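Local coordinates for uncharacterized protein (Exiguobacterium sibiricum, PDB 3B77) that is of unknown function but carries a bacterial pleckstrin-homology domain followed by a helical region that probably drives its assembly into oligomers, at residues 48-53 / 97-102; 123-128 / 181-186; 137-142 / 168-173. All blocks are in the same frame, centred on the assembly; numbering follows the deposited sequence.

Overall arrangement
The three contacts follow the chain from its pleckstrin-homology domain out along a helical arm. Interaction 1 comes first and joins the two antiparallel sheets through strands 47-52 and 97-104. Strand 97-104 leads into the long helix 108-146, which serves both other contacts: its middle meets the start of helix 184-191 in interaction 2, and its far part pairs with helix 156-178 in interaction 3, whose segments both fall between those of interaction 2. The centre of interaction 2 is about 20 Å from that of interaction 1 and about 22 Å from that of interaction 3. Interactions 2 and 3 both lie beside other subunits, whereas none touches interaction 1.

Interaction 1 (48-53 / 97-102)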
loop_
_atom_site.group_PDB
_atom_site.type_symbol
_atom_site.label_atom_id
_atom_site.label_comp_id
_atom_site.label_asym_id
_atom_site.label_seq_id
_atom_site.Cartn_x
_atom_site.Cartn_y
_atom_site.Cartn_z
ATOM N N LEU A 48 -35.995 -28.742 -28.815
ATOM C CA LEU A 48 -35.910 -29.319 -30.165
ATOM C C LEU A 48 -35.461 -30.813 -30.008
ATOM O O LEU A 48 -34.367 -31.133 -29.506
ATOM C CB LEU A 48 -34.930 -28.558 -31.084
ATOM C CG LEU A 48 -34.573 -29.247 -32.418
ATOM C CD1 LEU A 48 -35.800 -29.451 -33.330
ATOM C CD2 LEU A 48 -33.431 -28.500 -33.159
ATOM N N VAL A 49 -36.344 -31.714 -30.433
ATOM C CA VAL A 49 -36.069 -33.139 -30.425
ATOM C C VAL A 49 -35.819 -33.461 -31.885
ATOM O O VAL A 49 -36.624 -33.149 -32.729
ATOM C CB VAL A 49 -37.236 -33.926 -29.818
ATOM C CG1 VAL A 49 -37.007 -35.413 -29.913
ATOM C CG2 VAL A 49 -37.451 -33.506 -28.377
ATOM N N HIS A 50 -34.644 -34.005 -32.169
ATOM C CA HIS A 50 -34.209 -34.274 -33.521
ATOM C C HIS A 50 -33.706 -35.703 -33.623
ATOM O O HIS A 50 -32.787 -36.111 -32.902
ATOM C CB HIS A 50 -33.092 -33.311 -33.891
ATOM C CG HIS A 50 -32.421 -33.622 -35.188
ATOM N ND1 HIS A 50 -31.061 -33.479 -35.370
ATOM C CD2 HIS A 50 -32.916 -34.077 -36.363
ATOM C CE1 HIS A 50 -30.752 -33.818 -36.610
ATOM N NE2 HIS A 50 -31.858 -34.192 -37.230
ATOM N N LEU A 51 -34.348 -36.454 -34.517
ATOM C CA LEU A 51 -33.968 -37.809 -34.853
ATOM C C LEU A 51 -33.126 -37.719 -36.136
ATOM O O LEU A 51 -33.667 -37.525 -37.207
ATOM C CB LEU A 51 -35.236 -38.637 -35.088
ATOM C CG LEU A 51 -36.151 -38.985 -33.900
ATOM C CD1 LEU A 51 -36.692 -37.724 -33.174
ATOM C CD2 LEU A 51 -37.317 -39.859 -34.360
ATOM N N ASP A 52 -31.809 -37.842 -36.016
ATOM C CA ASP A 52 -30.880 -37.625 -37.142
ATOM C C ASP A 52 -30.532 -38.920 -37.852
ATOM O O ASP A 52 -29.912 -39.798 -37.261
ATOM C CB ASP A 52 -29.583 -36.973 -36.614
ATOM C CG ASP A 52 -28.537 -36.655 -37.714
ATOM O OD1 ASP A 52 -28.740 -36.894 -38.925
ATOM O OD2 ASP A 52 -27.468 -36.142 -37.331
ATOM N N GLY A 53 -30.921 -39.025 -39.123
ATOM C CA GLY A 53 -30.552 -40.168 -39.953
ATOM C C GLY A 53 -29.337 -39.815 -40.795
ATOM O O GLY A 53 -29.450 -39.092 -41.792
ATOM N N LYS A 97 -24.907 -25.287 -32.488
ATOM C CA LYS A 97 -25.108 -26.181 -33.629
ATOM C C LYS A 97 -25.978 -25.544 -34.737
ATOM O O LYS A 97 -27.047 -24.995 -34.460
ATOM C CB LYS A 97 -25.723 -27.509 -33.154
ATOM C CG LYS A 97 -25.672 -28.665 -34.191
ATOM C CD LYS A 97 -26.173 -29.973 -33.575
ATOM C CE LYS A 97 -26.275 -31.113 -34.567
ATOM N NZ LYS A 97 -26.913 -32.291 -33.897
ATOM N N HIS A 98 -25.495 -25.643 -35.974
ATOM C CA HIS A 98 -26.168 -25.111 -37.151
ATOM C C HIS A 98 -27.277 -26.025 -37.641
ATOM O O HIS A 98 -27.072 -27.223 -37.789
ATOM C CB HIS A 98 -25.143 -24.916 -38.276
ATOM C CG HIS A 98 -24.170 -23.812 -38.006
ATOM N ND1 HIS A 98 -23.270 -23.858 -36.960
ATOM C CD2 HIS A 98 -23.975 -22.621 -38.620
ATOM C CE1 HIS A 98 -22.560 -22.742 -36.943
ATOM N NE2 HIS A 98 -22.969 -21.974 -37.940
ATOM N N TYR A 99 -28.451 -25.452 -37.876
ATOM C CA TYR A 99 -29.574 -26.189 -38.410
ATOM C C TYR A 99 -30.061 -25.501 -39.641
ATOM O O TYR A 99 -30.306 -24.313 -39.636
ATOM C CB TYR A 99 -30.713 -26.317 -37.398
ATOM C CG TYR A 99 -30.568 -27.549 -36.557
ATOM C CD1 TYR A 99 -29.726 -27.572 -35.450
ATOM C CD2 TYR A 99 -31.229 -28.715 -36.890
ATOM C CE1 TYR A 99 -29.569 -28.729 -34.679
ATOM C CE2 TYR A 99 -31.076 -29.880 -36.130
ATOM C CZ TYR A 99 -30.247 -29.882 -35.030
ATOM O OH TYR A 99 -30.096 -31.042 -34.306
ATOM N N SER A 100 -30.157 -26.275 -40.712
ATOM C CA SER A 100 -30.690 -25.819 -41.963
ATOM C C SER A 100 -31.689 -26.881 -42.372
ATOM O O SER A 100 -31.310 -28.021 -42.579
ATOM C CB SER A 100 -29.577 -25.710 -42.988
ATOM O OG SER A 100 -30.126 -25.469 -44.272
ATOM N N ILE A 101 -32.961 -26.516 -42.470
ATOM C CA ILE A 101 -34.012 -27.480 -42.788
ATOM C C ILE A 101 -34.757 -27.057 -44.043
ATOM O O ILE A 101 -35.281 -25.949 -44.101
ATOM C CB ILE A 101 -35.008 -27.625 -41.607
ATOM C CG1 ILE A 101 -34.252 -27.926 -40.296
ATOM C CG2 ILE A 101 -36.033 -28.712 -41.906
ATOM C CD1 ILE A 101 -35.117 -27.866 -39.054
ATOM N N ASP A 102 -34.775 -27.944 -45.043
ATOM C CA ASP A 102 -35.484 -27.717 -46.320
ATOM C C ASP A 102 -36.889 -28.277 -46.233
ATOM O O ASP A 102 -37.069 -29.409 -45.803
ATOM C CB ASP A 102 -34.747 -28.377 -47.483
ATOM C CG ASP A 102 -33.478 -27.631 -47.869
ATOM O OD1 ASP A 102 -33.550 -26.395 -48.051
ATOM O OD2 ASP A 102 -32.417 -28.272 -48.010
#
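His50 and Tyr99 meet where two strands of different sheets face each other, their CA atoms 10.5 Å apart, a separation bridged by side chains. Followed outward, the histidine has its CB 3.8 Å from Tyr99 OH and its CG 3.6 Å from the same oxygen. With CG anti to the backbone N (chi1 171°), the ring is carried across the phenol tip, and ND1 comes to 2.8 Å from Tyr99 OH. This hydrogen bond, from ND1 to the phenol oxygen, is weak, because its angle of 121° is strongly bent. CE1, the next atom round, is 4.0 Å from Tyr99 CE2. At the tip NE2 turns to another partner, Asp39 OD2, so the imidazole is gripped at both nitrogens, more firmly by Asp39. The rings form an offset edge-to-face pair, the edge of Tyr99 directed at the face of His50, with planes 79° apart. In the pleckstrin-homology fold two antiparallel sheets pack against each other, and here strand 47-52 belongs to one and strand 97-104 to the other, with all three touching residues buried. Leu48 adds the apolar half: its methyl CD2 sits over the face of the Tyr99 ring, 4.0 Å from the centroid, in a CH-pi contact. The nearly parallel ring of Phe92 also meets Tyr99. A further, weak bond reaches Tyr99 OH from Lys97 NZ, 3.4 Å away, although that lysine also bonds Tyr66 OH and makes a cation-pi contact with Tyr64.

Interaction 2 (123-128 / 181-186); sequences EKQYEG and KDFGSF
Lys124 and Phe183 bring the two backbones closest, with their CA atoms 9.4 Å apart. Residues 123-128 are a run of helix continuing in both directions, whereas 181-186 change from loop to helix within the segment: Phe183 holds the N-cap position and the helix starts at Gly184. The approach to that start is shaped by an Asx turn, in which Asp182 OD1 accepts a hydrogen bond from Gly184 N at 2.8 Å. The two phenylalanines, three residues apart, both point toward the long helix. The far end of the Phe183 ring meets the aliphatic parts of two consecutive residues. Lys124 CG lies at its edge, 4.0 Å from Phe183 CE1, and Gln125 CG is 3.8 Å from Phe183 CZ. Phe186 crosses the lysine chain at about a right angle, its CZ 3.9 Å from Lys124 CG. With CG anti to the backbone N (chi1 -177°) the lysine lays CB and CG near Phe186 CZ; the bend at chi2 (73°) keeps CD at that atom too, and the ammonium leads away. The amide of Gln125 stands steeply to the Phe183 ring, with planes 80° apart and NE2 3.9 Å from Phe183 CE2. Its polar partners are Ile73 N, which donates to OE1, and Tyr68 O, which NE2 bonds weakly. Phe183 and Phe186 also touch Ile121 on helix 108-146, while the Phe183 backbone bonds to Asn45. The start of helix 184-191 is therefore held between helix 108-146 and the turn joining strands 39-44 and 47-52.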
loop_
_atom_site.group_PDB
_atom_site.type_symbol
_atom_site.label_atom_id
_atom_site.label_comp_id
_atom_site.label_asym_id
_atom_site.label_seq_id
_atom_site.Cartn_x
_atom_site.Cartn_y
_atom_site.Cartn_z
ATOM N N GLU A 123 -35.081 -13.781 -29.421
ATOM C CA GLU A 123 -35.057 -12.455 -28.840
ATOM C C GLU A 123 -35.279 -12.480 -27.324
ATOM O O GLU A 123 -34.578 -11.813 -26.573
ATOM C CB GLU A 123 -36.053 -11.505 -29.529
ATOM C CG GLU A 123 -36.110 -10.142 -28.824
ATOM C CD GLU A 123 -36.663 -9.001 -29.664
ATOM O OE1 GLU A 123 -36.845 -9.174 -30.901
ATOM O OE2 GLU A 123 -36.900 -7.913 -29.069
ATOM N N LYS A 124 -36.256 -13.242 -26.877
ATOM C CA LYS A 124 -36.574 -13.329 -25.448
ATOM C C LYS A 124 -35.368 -13.830 -24.683
ATOM O O LYS A 124 -35.081 -13.329 -23.588
ATOM C CB LYS A 124 -37.728 -14.297 -25.240
ATOM C CG LYS A 124 -38.216 -14.433 -23.815
ATOM C CD LYS A 124 -38.980 -13.220 -23.368
ATOM C CE LYS A 124 -39.681 -13.481 -22.045
ATOM N NZ LYS A 124 -40.301 -12.252 -21.500
ATOM N N GLN A 125 -34.656 -14.803 -25.262
ATOM C CA GLN A 125 -33.471 -15.385 -24.640
ATOM C C GLN A 125 -32.410 -14.337 -24.562
ATOM O O GLN A 125 -31.811 -14.162 -23.513
ATOM C CB GLN A 125 -32.971 -16.643 -25.391
ATOM C CG GLN A 125 -33.948 -17.814 -25.297
ATOM C CD GLN A 125 -33.450 -19.130 -25.874
ATOM O OE1 GLN A 125 -33.024 -19.237 -27.056
ATOM N NE2 GLN A 125 -33.526 -20.165 -25.042
ATOM N N TYR A 126 -32.191 -13.622 -25.660
ATOM C CA TYR A 126 -31.163 -12.571 -25.727
ATOM C C TYR A 126 -31.391 -11.506 -24.645
ATOM O O TYR A 126 -30.501 -11.102 -23.887
ATOM C CB TYR A 126 -31.212 -11.902 -27.090
ATOM C CG TYR A 126 -30.185 -10.788 -27.280
ATOM C CD1 TYR A 126 -28.910 -11.069 -27.763
ATOM C CD2 TYR A 126 -30.504 -9.449 -27.011
ATOM C CE1 TYR A 126 -27.976 -10.058 -27.955
ATOM C CE2 TYR A 126 -29.572 -8.429 -27.190
ATOM C CZ TYR A 126 -28.316 -8.740 -27.668
ATOM O OH TYR A 126 -27.374 -7.739 -27.869
ATOM N N GLU A 127 -32.621 -11.054 -24.579
ATOM C CA GLU A 127 -32.962 -10.025 -23.638
ATOM C C GLU A 127 -32.734 -10.543 -22.223
ATOM O O GLU A 127 -32.164 -9.843 -21.406
ATOM C CB GLU A 127 -34.395 -9.552 -23.873
ATOM C CG GLU A 127 -34.491 -8.024 -23.892
ATOM C CD GLU A 127 -35.368 -7.502 -25.030
ATOM O OE1 GLU A 127 -36.597 -7.303 -24.788
ATOM O OE2 GLU A 127 -34.809 -7.316 -26.164
ATOM N N GLY A 128 -33.104 -11.786 -21.960
ATOM C CA GLY A 128 -32.879 -12.398 -20.675
ATOM C C GLY A 128 -31.424 -12.396 -20.266
ATOM O O GLY A 128 -31.111 -12.177 -19.087
ATOM N N LYS A 181 -37.712 -21.918 -19.153
ATOM C CA LYS A 181 -37.714 -23.258 -19.729
ATOM C C LYS A 181 -38.734 -23.428 -20.847
ATOM O O LYS A 181 -38.453 -24.067 -21.863
ATOM C CB LYS A 181 -37.963 -24.292 -18.612
ATOM C CG LYS A 181 -36.688 -24.627 -17.866
ATOM C CD LYS A 181 -36.895 -25.219 -16.489
ATOM C CE LYS A 181 -35.608 -25.986 -16.036
ATOM N NZ LYS A 181 -34.304 -25.384 -16.556
ATOM N N ASP A 182 -39.893 -22.811 -20.641
ATOM C CA ASP A 182 -41.052 -22.994 -21.474
ATOM C C ASP A 182 -41.334 -21.801 -22.413
ATOM O O ASP A 182 -41.432 -20.650 -21.990
ATOM C CB ASP A 182 -42.251 -23.231 -20.550
ATOM C CG ASP A 182 -43.388 -23.880 -21.232
ATOM O OD1 ASP A 182 -43.593 -23.670 -22.435
ATOM O OD2 ASP A 182 -44.099 -24.608 -20.546
ATOM N N PHE A 183 -41.514 -22.125 -23.688
ATOM C CA PHE A 183 -41.750 -21.168 -24.742
ATOM C C PHE A 183 -42.955 -21.611 -25.553
ATOM O O PHE A 183 -43.058 -21.312 -26.754
ATOM C CB PHE A 183 -40.507 -21.089 -25.634
ATOM C CG PHE A 183 -39.342 -20.359 -24.999
ATOM C CD1 PHE A 183 -39.257 -18.984 -25.063
ATOM C CD2 PHE A 183 -38.325 -21.058 -24.357
ATOM C CE1 PHE A 183 -38.215 -18.329 -24.486
ATOM C CE2 PHE A 183 -37.257 -20.391 -23.796
ATOM C CZ PHE A 183 -37.207 -19.029 -23.861
ATOM N N GLY A 184 -43.869 -22.329 -24.908
ATOM C CA GLY A 184 -45.076 -22.768 -25.583
ATOM C C GLY A 184 -45.892 -21.600 -26.118
ATOM O O GLY A 184 -46.356 -21.627 -27.257
ATOM N N SER A 185 -46.027 -20.557 -25.311
ATOM C CA SER A 185 -46.845 -19.406 -25.663
ATOM C C SER A 185 -46.316 -18.726 -26.906
ATOM O O SER A 185 -47.069 -18.099 -27.645
ATOM C CB SER A 185 -46.925 -18.419 -24.505
ATOM O OG SER A 185 -45.640 -18.072 -24.032
ATOM N N PHE A 186 -45.027 -18.871 -27.161
ATOM C CA PHE A 186 -44.451 -18.317 -28.372
ATOM C C PHE A 186 -44.878 -19.078 -29.639
ATOM O O PHE A 186 -45.097 -18.469 -30.672
ATOM C CB PHE A 186 -42.929 -18.256 -28.267
ATOM C CG PHE A 186 -42.451 -17.258 -27.276
ATOM C CD1 PHE A 186 -42.505 -17.522 -25.933
ATOM C CD2 PHE A 186 -41.971 -16.043 -27.684
ATOM C CE1 PHE A 186 -42.075 -16.588 -25.027
ATOM C CE2 PHE A 186 -41.543 -15.118 -26.770
ATOM C CZ PHE A 186 -41.600 -15.388 -25.452
#

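Interaction 3 (137-142 / 168-173); sequences SSLNHS and FDWLQG
Trp170 and Leu139 bring the two helices together, their CA atoms 8.0 Å apart on segments that run antiparallel at 165°. The axes stay 11.1 Å from each other, a wide spacing that large side chains bridge. Along 168-173, Phe168 comes first; its side chain points away from the partner helix and packs on Phe134 of a third subunit. Trp170 is the first to reach across. Its CG is anti to the backbone N (chi1 178°), which sends the indole toward the other helix, where it and the leucine lie alongside one another, pointing opposite ways. The pyrrole part takes the leucine: Trp170 CD1 is 3.6 Å from Leu139 CD1, and Trp170 NE1 is 3.9 Å from Leu139 CB. The benzene part reaches Ser138, with Trp170 CZ2 at 4.1 Å from Ser138 CB. Leu171 follows and crosses Leu139 at about a right angle, its methyl CD2 3.6 Å from Leu139 CD1. That one methyl of Leu139 is thus shared by two residues of the partner helix. The contact itself is apolar, yet Trp170 NE1 and Ser138 OG each have a backbone oxygen of the same chain as partner, Ala135 O and Phe134 O respectively, and Ser138 OG bonds Ser167 OG of a second subunit as well. Such a chemistry, apolar within the hairpin and hydroxyl-lined toward a neighbour, is consistent with a region that mediates oligomerisation.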
loop_
_atom_site.group_PDB
_atom_site.type_symbol
_atom_site.label_atom_id
_atom_site.label_comp_id
_atom_site.label_asym_id
_atom_site.label_seq_id
_atom_site.Cartn_x
_atom_site.Cartn_y
_atom_site.Cartn_z
ATOM N N SER A 137 -24.737 -7.635 -11.505
ATOM C CA SER A 137 -24.123 -6.353 -11.209
ATOM C C SER A 137 -24.795 -5.662 -10.061
ATOM O O SER A 137 -24.114 -5.001 -9.276
ATOM C CB SER A 137 -24.150 -5.434 -12.440
ATOM O OG SER A 137 -23.371 -5.983 -13.491
ATOM N N SER A 138 -26.126 -5.763 -9.980
ATOM C CA SER A 138 -26.844 -5.142 -8.862
ATOM C C SER A 138 -26.445 -5.816 -7.560
ATOM O O SER A 138 -26.421 -5.159 -6.496
ATOM C CB SER A 138 -28.390 -5.184 -9.036
ATOM O OG SER A 138 -28.793 -4.572 -10.264
ATOM N N LEU A 139 -26.149 -7.119 -7.632
ATOM C CA LEU A 139 -25.812 -7.874 -6.420
ATOM C C LEU A 139 -24.489 -7.380 -5.850
ATOM O O LEU A 139 -24.352 -7.090 -4.648
ATOM C CB LEU A 139 -25.868 -9.394 -6.638
ATOM C CG LEU A 139 -25.701 -10.180 -5.323
ATOM C CD1 LEU A 139 -26.302 -11.556 -5.361
ATOM C CD2 LEU A 139 -24.219 -10.242 -4.917
ATOM N N ASN A 140 -23.540 -7.191 -6.737
ATOM C CA ASN A 140 -22.279 -6.572 -6.361
ATOM C C ASN A 140 -22.468 -5.155 -5.825
ATOM O O ASN A 140 -21.890 -4.793 -4.802
ATOM C CB ASN A 140 -21.340 -6.580 -7.547
ATOM C CG ASN A 140 -20.985 -8.024 -8.017
ATOM O OD1 ASN A 140 -21.002 -8.977 -7.220
ATOM N ND2 ASN A 140 -20.697 -8.179 -9.308
ATOM N N HIS A 141 -23.255 -4.321 -6.483
ATOM C CA HIS A 141 -23.348 -2.951 -5.956
ATOM C C HIS A 141 -23.820 -2.974 -4.489
ATOM O O HIS A 141 -23.307 -2.211 -3.668
ATOM C CB HIS A 141 -24.213 -2.038 -6.851
ATOM C CG HIS A 141 -23.684 -1.907 -8.244
ATOM N ND1 HIS A 141 -22.369 -1.595 -8.508
ATOM C CD2 HIS A 141 -24.278 -2.084 -9.450
ATOM C CE1 HIS A 141 -22.173 -1.593 -9.815
ATOM N NE2 HIS A 141 -23.316 -1.883 -10.407
ATOM N N SER A 142 -24.761 -3.853 -4.140
ATOM C CA SER A 142 -25.179 -3.972 -2.735
ATOM C C SER A 142 -24.039 -4.433 -1.796
ATOM O O SER A 142 -23.880 -3.948 -0.681
ATOM C CB SER A 142 -26.388 -4.938 -2.574
ATOM O OG SER A 142 -27.569 -4.481 -3.182
ATOM N N PHE A 168 -28.626 -15.936 -2.030
ATOM C CA PHE A 168 -29.019 -17.142 -2.725
ATOM C C PHE A 168 -30.294 -16.977 -3.512
ATOM O O PHE A 168 -30.337 -17.303 -4.710
ATOM C CB PHE A 168 -29.149 -18.354 -1.771
ATOM C CG PHE A 168 -29.313 -19.675 -2.508
ATOM C CD1 PHE A 168 -28.276 -20.173 -3.268
ATOM C CD2 PHE A 168 -30.504 -20.367 -2.477
ATOM C CE1 PHE A 168 -28.435 -21.353 -3.985
ATOM C CE2 PHE A 168 -30.670 -21.518 -3.145
ATOM C CZ PHE A 168 -29.648 -22.025 -3.919
ATOM N N ASP A 169 -31.334 -16.484 -2.857
ATOM C CA ASP A 169 -32.602 -16.248 -3.529
ATOM C C ASP A 169 -32.511 -15.347 -4.752
ATOM O O ASP A 169 -33.204 -15.569 -5.728
ATOM C CB ASP A 169 -33.622 -15.629 -2.557
ATOM C CG ASP A 169 -34.093 -16.630 -1.497
ATOM O OD1 ASP A 169 -33.956 -17.871 -1.786
ATOM O OD2 ASP A 169 -34.628 -16.195 -0.411
ATOM N N TRP A 170 -31.755 -14.276 -4.637
ATOM C CA TRP A 170 -31.573 -13.365 -5.724
ATOM C C TRP A 170 -30.827 -14.099 -6.878
ATOM O O TRP A 170 -31.280 -14.111 -8.007
ATOM C CB TRP A 170 -30.766 -12.169 -5.212
ATOM C CG TRP A 170 -30.458 -11.154 -6.256
ATOM C CD1 TRP A 170 -29.429 -11.186 -7.113
ATOM C CD2 TRP A 170 -31.214 -9.978 -6.572
ATOM N NE1 TRP A 170 -29.469 -10.108 -7.951
ATOM C CE2 TRP A 170 -30.545 -9.333 -7.637
ATOM C CE3 TRP A 170 -32.381 -9.410 -6.064
ATOM C CZ2 TRP A 170 -31.024 -8.160 -8.235
ATOM C CZ3 TRP A 170 -32.849 -8.226 -6.631
ATOM C CH2 TRP A 170 -32.182 -7.624 -7.717
ATOM N N LEU A 171 -29.729 -14.770 -6.588
ATOM C CA LEU A 171 -28.973 -15.397 -7.682
ATOM C C LEU A 171 -29.855 -16.431 -8.367
ATOM O O LEU A 171 -29.865 -16.556 -9.600
ATOM C CB LEU A 171 -27.679 -16.051 -7.169
ATOM C CG LEU A 171 -26.587 -15.112 -6.708
ATOM C CD1 LEU A 171 -25.252 -15.865 -6.387
ATOM C CD2 LEU A 171 -26.333 -14.150 -7.834
ATOM N N GLN A 172 -30.659 -17.105 -7.538
ATOM C CA GLN A 172 -31.460 -18.204 -8.001
ATOM C C GLN A 172 -32.695 -17.744 -8.736
ATOM O O GLN A 172 -33.003 -18.236 -9.822
ATOM C CB GLN A 172 -31.890 -19.036 -6.814
ATOM C CG GLN A 172 -32.653 -20.246 -7.260
ATOM C CD GLN A 172 -33.447 -20.806 -6.171
ATOM O OE1 GLN A 172 -34.140 -20.038 -5.460
ATOM N NE2 GLN A 172 -33.405 -22.169 -6.016
ATOM N N GLY A 173 -33.440 -16.845 -8.107
ATOM C CA GLY A 173 -34.652 -16.290 -8.710
ATOM C C GLY A 173 -34.333 -15.772 -10.090
ATOM O O GLY A 173 -35.004 -16.079 -11.027
#